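Local atomic coordinates of oxidized polyvinyl alcohol hydrolase (PDB entry 3WLA), a protein that hydrolyses beta-diketones such as 4,6-nonanedione and cleaves oxidized polyvinyl alcohol in the second step of polyvinyl alcohol degradation. Residues 16-21 with 147-152; 33-38 with 81-86; 279-284 with 322-327; 181-186 with 235-240. All coordinates share one frame; numbering follows the deposited sequence.

Overall arrangement
Contacts 1 and 2 lie at one end of the long mixed sheet of this alpha/beta-hydrolase, contacts 3 and 4 further across it. Contact 2 pairs strands 31-38 and 81-85; contact 1 joins the loop before edge strand 21-28 to the turn after helix 133-145, and the two touch, their centres about 10 Å apart. Along the chain, contact 1 spans contact 2, and contact 4 and then contact 3 follow. Contact 4 holds the parallel strands 181-185 and 232-238; contact 3 adds the opposite edge strand, 325-328, to strand 274-280. Joined by probable backbone hydrogen bonds near the putative catalytic residues, these two have centres about 20 Å (contact 4) and 27 Å (contact 3) from that of contact 2.

Contact 1: 16-21 with 147-152; sequences FTPKAG and TKWKLD
In the N-terminal loop that leads into edge strand 21-28, Pro18, Lys19 and Ala20 lie against the turn 147-149, which links helix 133-145 to the short strand 151-152. Pro18 contributes the largest share. Its ring and the Lys148 side chain slide past one another in opposite directions, with Pro18 CG 3.8 Å from Lys148 CB, while Lys148 CD passes 3.2 Å from Pro18 O. The lysine reaches this far because CG stands anti to the backbone N (chi1 176°) and the chain beyond it stays extended. Its ammonium then shares a water with the other segment, one that accepts from Lys148 NZ at 2.8 Å and from Ala20 N at 3.0 Å. Thr147 crosses the proline ring at about a right angle, OG1 lying 4.0 Å from Pro18 CG, though its hydroxyl is hydrogen-bonded to Cys144 O. Trp149 presents its six-membered rim: CH2 comes 3.6 Å from Ala20 N, and Lys19 CA sits at the ring edge, in its plane. One face of the indole is overlaid near the rim by CG of its own neighbour Lys148. Pro18 also touches Cys12 and Cys144, which form a disulfide. This is surface loop-to-turn packing, joining the N-terminal loop to the turn that follows helix 133-145, which flanks the sheet of an alpha/beta-hydrolase.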
loop_
_atom_site.group_PDB
_atom_site.type_symbol
_atom_site.label_atom_id
_atom_site.label_comp_id
_atom_site.label_asym_id
_atom_site.label_seq_id
_atom_site.Cartn_x
_atom_site.Cartn_y
_atom_site.Cartn_z
ATOM N N PHE A 16 -16.507 9.363 18.646
ATOM C CA PHE A 16 -15.402 8.427 18.634
ATOM C C PHE A 16 -14.154 9.028 19.264
ATOM O O PHE A 16 -13.814 10.173 18.996
ATOM C CB PHE A 16 -15.027 8.036 17.186
ATOM C CG PHE A 16 -14.005 6.950 17.119
ATOM C CD1 PHE A 16 -14.389 5.607 17.226
ATOM C CD2 PHE A 16 -12.646 7.258 17.065
ATOM C CE1 PHE A 16 -13.432 4.603 17.291
ATOM C CE2 PHE A 16 -11.691 6.256 17.130
ATOM C CZ PHE A 16 -12.080 4.933 17.244
ATOM N N THR A 17 -13.463 8.225 20.062
ATOM C CA THR A 17 -12.210 8.635 20.669
ATOM C C THR A 17 -11.275 7.423 20.561
ATOM O O THR A 17 -11.602 6.302 20.988
ATOM C CB THR A 17 -12.420 9.118 22.146
ATOM O OG1 THR A 17 -12.710 8.004 22.978
ATOM C CG2 THR A 17 -13.606 10.090 22.218
ATOM N N PRO A 18 -10.079 7.646 19.984
ATOM C CA PRO A 18 -9.071 6.623 19.770
ATOM C C PRO A 18 -8.405 6.132 21.019
ATOM O O PRO A 18 -8.265 6.881 21.961
ATOM C CB PRO A 18 -8.085 7.333 18.847
ATOM C CG PRO A 18 -8.019 8.669 19.429
ATOM C CD PRO A 18 -9.515 8.982 19.701
ATOM N N LYS A 19 -7.986 4.875 21.021
ATOM C CA LYS A 19 -7.265 4.340 22.159
ATOM C C LYS A 19 -6.232 3.342 21.665
ATOM O O LYS A 19 -6.230 2.977 20.484
ATOM C CB LYS A 19 -8.205 3.642 23.141
ATOM C CG LYS A 19 -8.939 2.500 22.571
ATOM C CD LYS A 19 -10.066 2.108 23.520
ATOM C CE LYS A 19 -10.553 0.711 23.250
ATOM N NZ LYS A 19 -11.478 0.236 24.332
ATOM N N ALA A 20 -5.356 2.927 22.573
ATOM C CA ALA A 20 -4.340 1.962 22.264
ATOM C C ALA A 20 -5.002 0.627 22.024
ATOM O O ALA A 20 -6.012 0.289 22.657
ATOM C CB ALA A 20 -3.343 1.847 23.419
ATOM N N GLY A 21 -4.443 -0.146 21.105
ATOM C CA GLY A 21 -5.012 -1.455 20.828
ATOM C C GLY A 21 -6.138 -1.449 19.801
ATOM O O GLY A 21 -6.174 -0.611 18.878
ATOM N N THR A 147 -5.219 12.922 17.351
ATOM C CA THR A 147 -5.784 13.824 18.362
ATOM C C THR A 147 -5.376 13.350 19.753
ATOM O O THR A 147 -5.478 14.101 20.712
ATOM C CB THR A 147 -7.339 13.893 18.333
ATOM O OG1 THR A 147 -7.879 12.598 18.629
ATOM C CG2 THR A 147 -7.853 14.393 16.986
ATOM N N LYS A 148 -4.925 12.112 19.876
ATOM C CA LYS A 148 -4.535 11.609 21.175
ATOM C C LYS A 148 -3.013 11.408 21.301
ATOM O O LYS A 148 -2.472 11.488 22.399
ATOM C CB LYS A 148 -5.317 10.334 21.490
ATOM C CG LYS A 148 -4.902 9.695 22.779
ATOM C CD LYS A 148 -5.927 8.684 23.316
ATOM C CE LYS A 148 -5.362 8.013 24.607
ATOM N NZ LYS A 148 -6.148 6.818 25.082
ATOM N N TRP A 149 -2.317 11.157 20.186
ATOM C CA TRP A 149 -0.840 11.045 20.211
ATOM C C TRP A 149 -0.285 12.085 19.245
ATOM O O TRP A 149 -0.944 12.421 18.275
ATOM C CB TRP A 149 -0.362 9.650 19.790
ATOM C CG TRP A 149 -0.670 8.581 20.793
ATOM C CD1 TRP A 149 0.150 8.106 21.775
ATOM C CD2 TRP A 149 -1.885 7.834 20.890
ATOM N NE1 TRP A 149 -0.482 7.092 22.482
ATOM C CE2 TRP A 149 -1.734 6.913 21.951
ATOM C CE3 TRP A 149 -3.089 7.848 20.178
ATOM C CZ2 TRP A 149 -2.740 6.023 22.304
ATOM C CZ3 TRP A 149 -4.085 6.957 20.538
ATOM C CH2 TRP A 149 -3.907 6.062 21.583
ATOM N N LYS A 150 0.905 12.620 19.497
ATOM C CA LYS A 150 1.452 13.614 18.584
ATOM C C LYS A 150 2.093 12.945 17.368
ATOM O O LYS A 150 3.090 12.234 17.501
ATOM C CB LYS A 150 2.473 14.503 19.299
ATOM C CG LYS A 150 1.807 15.436 20.342
ATOM C CD LYS A 150 2.686 16.640 20.708
ATOM C CE LYS A 150 1.843 17.928 20.763
ATOM N NZ LYS A 150 1.336 18.422 19.421
ATOM N N LEU A 151 1.532 13.186 16.189
ATOM C CA LEU A 151 2.044 12.569 14.951
ATOM C C LEU A 151 2.758 13.595 14.045
ATOM O O LEU A 151 2.504 14.803 14.158
ATOM C CB LEU A 151 0.875 11.906 14.188
ATOM C CG LEU A 151 -0.039 10.975 14.998
ATOM C CD1 LEU A 151 -1.170 10.419 14.130
ATOM C CD2 LEU A 151 0.801 9.849 15.559
ATOM N N ASP A 152 3.649 13.125 13.162
ATOM C CA ASP A 152 4.369 14.037 12.263
ATOM C C ASP A 152 3.613 14.118 10.934
ATOM O O ASP A 152 3.686 13.203 10.121
ATOM C CB ASP A 152 5.765 13.506 12.018
ATOM C CG ASP A 152 6.593 14.422 11.132
ATOM O OD1 ASP A 152 5.996 15.287 10.418
ATOM O OD2 ASP A 152 7.846 14.248 11.139
HETATM O O HOH W 1 -5.260 4.142 25.324
#

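Contact 2: 33-38 with 81-86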
loop_
_atom_site.group_PDB
_atom_site.type_symbol
_atom_site.label_atom_id
_atom_site.label_comp_id
_atom_site.label_asym_id
_atom_site.label_seq_id
_atom_site.Cartn_x
_atom_site.Cartn_y
_atom_site.Cartn_z
ATOM N N ARG A 33 -15.958 0.960 11.054
ATOM C CA ARG A 33 -14.608 0.457 10.749
ATOM C C ARG A 33 -13.772 0.230 12.006
ATOM O O ARG A 33 -14.073 0.757 13.091
ATOM C CB ARG A 33 -13.913 1.429 9.799
ATOM C CG ARG A 33 -14.672 1.727 8.487
ATOM C CD ARG A 33 -14.942 0.440 7.659
ATOM N NE ARG A 33 -13.685 -0.241 7.274
ATOM C CZ ARG A 33 -13.006 0.035 6.151
ATOM N NH1 ARG A 33 -13.421 0.971 5.301
ATOM N NH2 ARG A 33 -11.931 -0.668 5.852
ATOM N N ALA A 34 -12.741 -0.591 11.852
ATOM C CA ALA A 34 -11.882 -0.967 12.955
ATOM C C ALA A 34 -10.397 -0.851 12.571
ATOM O O ALA A 34 -10.041 -0.923 11.374
ATOM C CB ALA A 34 -12.217 -2.409 13.386
ATOM N N PHE A 35 -9.551 -0.691 13.585
ATOM C CA PHE A 35 -8.090 -0.561 13.377
ATOM C C PHE A 35 -7.333 -0.739 14.698
ATOM O O PHE A 35 -7.892 -0.532 15.797
ATOM C CB PHE A 35 -7.749 0.785 12.709
ATOM C CG PHE A 35 -8.244 1.997 13.458
ATOM C CD1 PHE A 35 -9.442 2.600 13.126
ATOM C CD2 PHE A 35 -7.470 2.553 14.503
ATOM C CE1 PHE A 35 -9.897 3.776 13.821
ATOM C CE2 PHE A 35 -7.882 3.702 15.202
ATOM C CZ PHE A 35 -9.091 4.322 14.870
ATOM N N VAL A 36 -6.075 -1.185 14.599
ATOM C CA VAL A 36 -5.263 -1.436 15.777
ATOM C C VAL A 36 -4.189 -0.353 15.914
ATOM O O VAL A 36 -3.453 -0.075 14.984
ATOM C CB VAL A 36 -4.663 -2.857 15.676
ATOM C CG1 VAL A 36 -3.812 -3.191 16.864
ATOM C CG2 VAL A 36 -5.802 -3.882 15.575
ATOM N N VAL A 37 -4.125 0.276 17.087
ATOM C CA VAL A 37 -3.159 1.350 17.360
ATOM C C VAL A 37 -2.039 0.827 18.268
ATOM O O VAL A 37 -2.315 0.230 19.320
ATOM C CB VAL A 37 -3.870 2.551 18.054
ATOM C CG1 VAL A 37 -2.827 3.656 18.455
ATOM C CG2 VAL A 37 -4.889 3.163 17.084
ATOM N N VAL A 38 -0.790 0.978 17.824
ATOM C CA VAL A 38 0.389 0.540 18.630
ATOM C C VAL A 38 1.261 1.777 18.728
ATOM O O VAL A 38 2.089 2.026 17.863
ATOM C CB VAL A 38 1.190 -0.597 17.934
ATOM C CG1 VAL A 38 2.237 -1.178 18.910
ATOM C CG2 VAL A 38 0.235 -1.722 17.493
ATOM N N MET A 81 4.655 5.430 15.187
ATOM C CA MET A 81 3.283 5.139 15.612
ATOM C C MET A 81 2.795 4.145 14.516
ATOM O O MET A 81 2.812 4.486 13.323
ATOM C CB MET A 81 2.434 6.403 15.545
ATOM C CG MET A 81 0.949 6.115 15.434
ATOM S SD MET A 81 0.250 5.176 16.822
ATOM C CE MET A 81 -0.213 6.578 17.904
ATOM N N VAL A 82 2.381 2.939 14.898
ATOM C CA VAL A 82 1.910 1.943 13.899
ATOM C C VAL A 82 0.363 1.820 14.004
ATOM O O VAL A 82 -0.176 1.581 15.107
ATOM C CB VAL A 82 2.568 0.563 14.199
ATOM C CG1 VAL A 82 2.184 -0.537 13.148
ATOM C CG2 VAL A 82 4.091 0.748 14.232
ATOM N N ILE A 83 -0.347 2.040 12.892
ATOM C CA ILE A 83 -1.811 1.896 12.907
ATOM C C ILE A 83 -2.161 0.900 11.773
ATOM O O ILE A 83 -1.881 1.162 10.608
ATOM C CB ILE A 83 -2.521 3.247 12.639
ATOM C CG1 ILE A 83 -2.023 4.323 13.585
ATOM C CG2 ILE A 83 -4.062 3.107 12.819
ATOM C CD1 ILE A 83 -2.388 5.702 13.099
ATOM N N SER A 84 -2.720 -0.263 12.105
ATOM C CA SER A 84 -3.062 -1.221 11.056
ATOM C C SER A 84 -4.597 -1.268 10.971
ATOM O O SER A 84 -5.264 -1.570 11.990
ATOM C CB SER A 84 -2.517 -2.604 11.392
ATOM O OG SER A 84 -2.618 -3.468 10.256
ATOM N N PRO A 85 -5.161 -0.936 9.797
ATOM C CA PRO A 85 -6.604 -0.915 9.532
ATOM C C PRO A 85 -7.151 -2.265 9.222
ATOM O O PRO A 85 -6.487 -3.079 8.605
ATOM C CB PRO A 85 -6.727 0.037 8.362
ATOM C CG PRO A 85 -5.487 -0.352 7.538
ATOM C CD PRO A 85 -4.394 -0.551 8.581
ATOM N N VAL A 86 -8.384 -2.504 9.669
ATOM C CA VAL A 86 -9.063 -3.753 9.414
ATOM C C VAL A 86 -9.898 -3.655 8.103
ATOM O O VAL A 86 -10.598 -2.648 7.844
ATOM C CB VAL A 86 -9.992 -4.136 10.609
ATOM C CG1 VAL A 86 -10.773 -5.408 10.251
ATOM C CG2 VAL A 86 -9.092 -4.394 11.884
HETATM O O HOH W 2 -12.682 -1.784 9.255
#
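Arg33 CG stands beside its own backbone N, and bends at chi2 (-59°) and chi3 (-60°) fold the guanidinium back to the neighbouring strand, where NH2 donates to Val86 O at 3.1 Å. That oxygen lies at the guanidinium edge, in its plane. A water accepts from Arg33 NE and Ala34 N, and lies 2.7 Å from Val86 O, one of several acceptors in its reach. Asp134, on helix 133-145, forms a salt bridge with NH1. An alanine here would remove the guanidinium and would probably leave Asp134 without its charge partner and Val86 O without its arginine donor. Phe35 CG sits between the backbone N and carbonyl carbon (chi1 56°), which sets the ring beside Ile83, the two pointing the same way with CD2 3.8 Å from Ile83 CG2. Met81, bent at chi2 and chi3, crosses Val37, its SD 3.8 Å from Val37 CG1. On the other face Val38 CB meets Val82 CB at 4.1 Å. Between the strands, paired bonds link Val36 with Ser84 and Val38 with Val82, and Val86 N donates to Ala34 O at 2.9 Å. This is an antiparallel strand pair from the N-terminal part of the central alpha/beta-hydrolase sheet.

Contact 3: 279-284 with 322-327; sequences CSATHG and EGYSCK
Cys279 and Cys326 face each other across the antiparallel pairing that adds edge strand 325-328 to the central sheet of this alpha/beta-hydrolase, and their side chains are joined covalently. The disulfide, SG to SG 2.1 Å, spans a non-hydrogen-bonded pair with a chi3 of 105°. Both sulfurs stand anti to their own carbonyl carbons (chi1 -75° for Cys279 and -49° for Cys326), which turns them toward each other between Cys279 CB and Cys326 CB, 4.2 Å apart, and the bridge lies beside Trp298 of helix 292-304. The next pair, Ser280 with Ser325, points to the other face of the sheet and is tied through the backbone: Ser280 N donates to Ser325 O at 2.8 Å and Ser325 N returns to Ser280 O at 3.0 Å. The two hydroxyls take different directions, Ser280 OG anti to its carbonyl carbon and Ser325 OG anti to its backbone N. Ser280 OG has Asp333 as its protein partner, and a water also donates to it. Beyond this pair the direct N-H bonds stop but the backbones stay close, Ala281 CA lying 3.5 Å from Gly323 O. The methyl of Ala281 approaches the Tyr324 ring obliquely, CD1 and CE1 of Tyr324 both 3.7 Å from Ala281 CB. The ring is stacked with Phe295, and its hydroxyl is hydrogen-bonded to Val290 O, so the ring has a stacking partner and its hydroxyl an anchor. Past Ala281 water takes over where direct bonds end: one molecule accepts from Thr282 N at 2.8 Å and donates to Gly323 O at 2.7 Å.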
loop_
_atom_site.group_PDB
_atom_site.type_symbol
_atom_site.label_atom_id
_atom_site.label_comp_id
_atom_site.label_asym_id
_atom_site.label_seq_id
_atom_site.Cartn_x
_atom_site.Cartn_y
_atom_site.Cartn_z
ATOM N N CYS A 279 12.892 -1.960 -5.100
ATOM C CA CYS A 279 13.543 -2.999 -4.316
ATOM C C CYS A 279 13.169 -4.377 -4.796
ATOM O O CYS A 279 11.988 -4.685 -4.974
ATOM C CB CYS A 279 13.181 -2.909 -2.830
ATOM S SG CYS A 279 14.000 -1.551 -1.921
ATOM N N SER A 280 14.195 -5.199 -5.016
ATOM C CA SER A 280 14.001 -6.547 -5.506
ATOM C C SER A 280 14.432 -7.463 -4.391
ATOM O O SER A 280 15.465 -7.258 -3.781
ATOM C CB SER A 280 14.830 -6.788 -6.780
ATOM O OG SER A 280 14.356 -5.944 -7.829
ATOM N N ALA A 281 13.603 -8.466 -4.109
ATOM C CA ALA A 281 13.873 -9.423 -3.020
ATOM C C ALA A 281 13.632 -10.818 -3.621
ATOM O O ALA A 281 13.358 -10.932 -4.807
ATOM C CB ALA A 281 12.905 -9.116 -1.808
ATOM N N THR A 282 13.720 -11.879 -2.820
ATOM C CA THR A 282 13.565 -13.247 -3.381
ATOM C C THR A 282 12.577 -14.144 -2.630
ATOM O O THR A 282 12.516 -15.355 -2.860
ATOM C CB THR A 282 14.930 -13.965 -3.361
ATOM O OG1 THR A 282 15.418 -14.011 -2.007
ATOM C CG2 THR A 282 15.942 -13.168 -4.177
ATOM N N HIS A 283 11.768 -13.554 -1.772
ATOM C CA HIS A 283 10.833 -14.340 -0.995
ATOM C C HIS A 283 9.513 -14.773 -1.613
ATOM O O HIS A 283 8.690 -15.448 -0.944
ATOM C CB HIS A 283 10.573 -13.593 0.284
ATOM C CG HIS A 283 9.953 -12.272 0.045
ATOM N ND1 HIS A 283 10.681 -11.190 -0.428
ATOM C CD2 HIS A 283 8.649 -11.891 0.053
ATOM C CE1 HIS A 283 9.843 -10.207 -0.708
ATOM N NE2 HIS A 283 8.607 -10.607 -0.428
ATOM N N GLY A 284 9.255 -14.390 -2.853
ATOM C CA GLY A 284 8.006 -14.812 -3.449
ATOM C C GLY A 284 6.908 -13.792 -3.113
ATOM O O GLY A 284 7.191 -12.543 -3.055
ATOM N N GLU A 322 20.899 -7.605 3.767
ATOM C CA GLU A 322 21.176 -8.665 2.803
ATOM C C GLU A 322 19.796 -9.307 2.455
ATOM O O GLU A 322 18.920 -9.432 3.344
ATOM C CB GLU A 322 22.104 -9.658 3.510
ATOM C CG GLU A 322 22.332 -11.000 2.861
ATOM C CD GLU A 322 23.528 -11.748 3.512
ATOM O OE1 GLU A 322 23.558 -11.935 4.777
ATOM O OE2 GLU A 322 24.442 -12.147 2.736
ATOM N N GLY A 323 19.622 -9.661 1.184
ATOM C CA GLY A 323 18.395 -10.263 0.687
ATOM C C GLY A 323 17.662 -9.288 -0.214
ATOM O O GLY A 323 16.659 -9.635 -0.837
ATOM N N TYR A 324 18.190 -8.070 -0.311
ATOM C CA TYR A 324 17.538 -7.035 -1.095
ATOM C C TYR A 324 18.497 -6.245 -1.948
ATOM O O TYR A 324 19.625 -6.025 -1.569
ATOM C CB TYR A 324 16.883 -6.011 -0.186
ATOM C CG TYR A 324 15.982 -6.633 0.808
ATOM C CD1 TYR A 324 14.657 -6.819 0.509
ATOM C CD2 TYR A 324 16.483 -7.157 1.989
ATOM C CE1 TYR A 324 13.833 -7.555 1.364
ATOM C CE2 TYR A 324 15.654 -7.886 2.856
ATOM C CZ TYR A 324 14.338 -8.088 2.509
ATOM O OH TYR A 324 13.550 -8.935 3.241
ATOM N N SER A 325 17.985 -5.759 -3.058
ATOM C CA SER A 325 18.761 -4.957 -3.980
ATOM C C SER A 325 17.820 -3.818 -4.401
ATOM O O SER A 325 16.804 -4.061 -5.069
ATOM C CB SER A 325 19.146 -5.823 -5.178
ATOM O OG SER A 325 19.767 -5.054 -6.198
ATOM N N CYS A 326 18.122 -2.596 -3.975
ATOM C CA CYS A 326 17.280 -1.459 -4.341
ATOM C C CYS A 326 18.052 -0.403 -5.185
ATOM O O CYS A 326 19.284 -0.242 -5.016
ATOM C CB CYS A 326 16.756 -0.807 -3.077
ATOM S SG CYS A 326 16.018 -1.970 -1.845
ATOM N N LYS A 327 17.326 0.272 -6.075
ATOM C CA LYS A 327 17.901 1.304 -6.919
ATOM C C LYS A 327 16.886 2.458 -6.962
ATOM O O LYS A 327 15.692 2.234 -6.816
ATOM C CB LYS A 327 18.154 0.752 -8.354
ATOM C CG LYS A 327 16.930 0.712 -9.259
ATOM C CD LYS A 327 17.251 0.335 -10.739
ATOM C CE LYS A 327 17.629 1.573 -11.620
ATOM N NZ LYS A 327 16.443 2.385 -12.146
HETATM O O HOH W 3 15.515 -3.345 -8.046
HETATM O O HOH W 4 17.970 -9.579 -3.529
HETATM O O HOH W 5 14.837 -11.554 -0.271
#

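Contact 4: 181-186 with 235-240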
loop_
_atom_site.group_PDB
_atom_site.type_symbol
_atom_site.label_atom_id
_atom_site.label_comp_id
_atom_site.label_asym_id
_atom_site.label_seq_id
_atom_site.Cartn_x
_atom_site.Cartn_y
_atom_site.Cartn_z
ATOM N N GLY A 181 4.262 9.228 1.473
ATOM C CA GLY A 181 4.763 8.127 0.644
ATOM C C GLY A 181 4.330 6.767 1.216
ATOM O O GLY A 181 3.405 6.650 2.057
ATOM N N GLY A 182 5.007 5.713 0.811
ATOM C CA GLY A 182 4.588 4.426 1.333
ATOM C C GLY A 182 5.346 3.290 0.691
ATOM O O GLY A 182 6.225 3.506 -0.200
ATOM N N MET A 183 5.039 2.077 1.146
ATOM C CA MET A 183 5.726 0.909 0.627
ATOM C C MET A 183 4.776 -0.178 0.120
ATOM O O MET A 183 4.361 -1.054 0.882
ATOM C CB MET A 183 6.644 0.306 1.702
ATOM C CG MET A 183 7.403 -0.945 1.219
ATOM S SD MET A 183 8.733 -1.359 2.299
ATOM C CE MET A 183 7.891 -1.582 3.952
ATOM N N PRO A 184 4.411 -0.114 -1.165
ATOM C CA PRO A 184 3.525 -1.111 -1.742
ATOM C C PRO A 184 4.323 -2.359 -2.015
ATOM O O PRO A 184 5.245 -2.363 -2.855
ATOM C CB PRO A 184 3.024 -0.448 -3.027
ATOM C CG PRO A 184 4.060 0.559 -3.315
ATOM C CD PRO A 184 4.495 1.077 -2.008
ATOM N N ILE A 185 4.036 -3.433 -1.291
ATOM C CA ILE A 185 4.768 -4.663 -1.540
ATOM C C ILE A 185 3.959 -5.612 -2.410
ATOM O O ILE A 185 2.885 -6.053 -2.019
ATOM C CB ILE A 185 5.132 -5.367 -0.225
ATOM C CG1 ILE A 185 5.946 -4.415 0.641
ATOM C CG2 ILE A 185 5.851 -6.665 -0.573
ATOM C CD1 ILE A 185 6.231 -4.840 2.079
ATOM N N SER A 186 4.481 -5.950 -3.591
ATOM C CA SER A 186 3.777 -6.823 -4.521
ATOM C C SER A 186 2.298 -6.485 -4.657
ATOM O O SER A 186 1.420 -7.302 -4.380
ATOM C CB SER A 186 3.910 -8.282 -4.118
ATOM O OG SER A 186 5.254 -8.614 -3.851
ATOM N N ILE A 235 8.555 3.233 -1.977
ATOM C CA ILE A 235 9.424 2.068 -2.081
ATOM C C ILE A 235 8.573 0.912 -2.584
ATOM O O ILE A 235 7.715 0.409 -1.851
ATOM C CB ILE A 235 10.045 1.697 -0.713
ATOM C CG1 ILE A 235 10.935 2.845 -0.217
ATOM C CG2 ILE A 235 10.822 0.412 -0.829
ATOM C CD1 ILE A 235 11.420 2.685 1.161
ATOM N N THR A 236 8.789 0.486 -3.827
ATOM C CA THR A 236 8.010 -0.625 -4.404
ATOM C C THR A 236 8.838 -1.866 -4.167
ATOM O O THR A 236 10.052 -1.847 -4.397
ATOM C CB THR A 236 7.790 -0.456 -5.928
ATOM O OG1 THR A 236 6.930 0.648 -6.156
ATOM C CG2 THR A 236 7.099 -1.693 -6.509
ATOM N N VAL A 237 8.207 -2.942 -3.683
ATOM C CA VAL A 237 8.962 -4.153 -3.427
ATOM C C VAL A 237 8.398 -5.306 -4.283
ATOM O O VAL A 237 7.184 -5.534 -4.312
ATOM C CB VAL A 237 8.930 -4.527 -1.915
ATOM C CG1 VAL A 237 9.596 -5.840 -1.687
ATOM C CG2 VAL A 237 9.585 -3.443 -1.063
ATOM N N TRP A 238 9.293 -6.003 -5.006
ATOM C CA TRP A 238 8.961 -7.155 -5.825
ATOM C C TRP A 238 9.644 -8.362 -5.169
ATOM O O TRP A 238 10.827 -8.274 -4.779
ATOM C CB TRP A 238 9.536 -6.985 -7.232
ATOM C CG TRP A 238 9.399 -8.176 -8.112
ATOM C CD1 TRP A 238 8.237 -8.796 -8.501
ATOM C CD2 TRP A 238 10.454 -8.782 -8.885
ATOM N NE1 TRP A 238 8.503 -9.736 -9.492
ATOM C CE2 TRP A 238 9.847 -9.747 -9.741
ATOM C CE3 TRP A 238 11.848 -8.586 -8.941
ATOM C CZ2 TRP A 238 10.579 -10.519 -10.653
ATOM C CZ3 TRP A 238 12.592 -9.350 -9.848
ATOM C CH2 TRP A 238 11.946 -10.308 -10.695
ATOM N N GLY A 239 8.950 -9.496 -5.083
ATOM C CA GLY A 239 9.552 -10.662 -4.402
ATOM C C GLY A 239 10.282 -11.663 -5.305
ATOM O O GLY A 239 10.531 -12.812 -4.902
ATOM N N GLY A 240 10.570 -11.255 -6.544
ATOM C CA GLY A 240 11.291 -12.157 -7.472
ATOM C C GLY A 240 10.460 -13.089 -8.347
ATOM O O GLY A 240 9.253 -12.928 -8.515
#
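Met183, Ile185, Ile235 and Val237 make the apolar contacts of these parallel strands, all but Ile185 also touching helix 292-304. Met183, extended until it bends at chi3, lays CG and SD each 4.0 Å from Val237 CG2, and its sulfur also meets Ile235 CG2. An alanine in its place would lose CG, SD and CE, and would probably open a gap beside Val237 CG2 and Ile235 CG2. Ile185 and Val237 lie side by side, pointing the same way, with Ile185 CG1 3.9 Å from Val237 CB.

Backbone hydrogen bonds run up the ladder. Ile235 N donates to Gly182 O at 2.9 Å, Val237 N to Pro184 O at 3.1 Å, and Ser186 N to Val237 O at 2.8 Å. Proline interrupts the series, having no N-H for Ile235 O; Pro184 CD instead approaches that oxygen at 3.3 Å.

Polar groups have partners elsewhere. Thr236 OG1 is hydrogen-bonded to His276, while Ser186 OG and Gly239 N are both hydrogen-bonded to OD2 of Asp243, so two bonds from the residues just past the strand ends grip one carboxylate oxygen. With Ser162 and His285, Asp243 probably forms the charge relay of an alpha/beta-hydrolase active site.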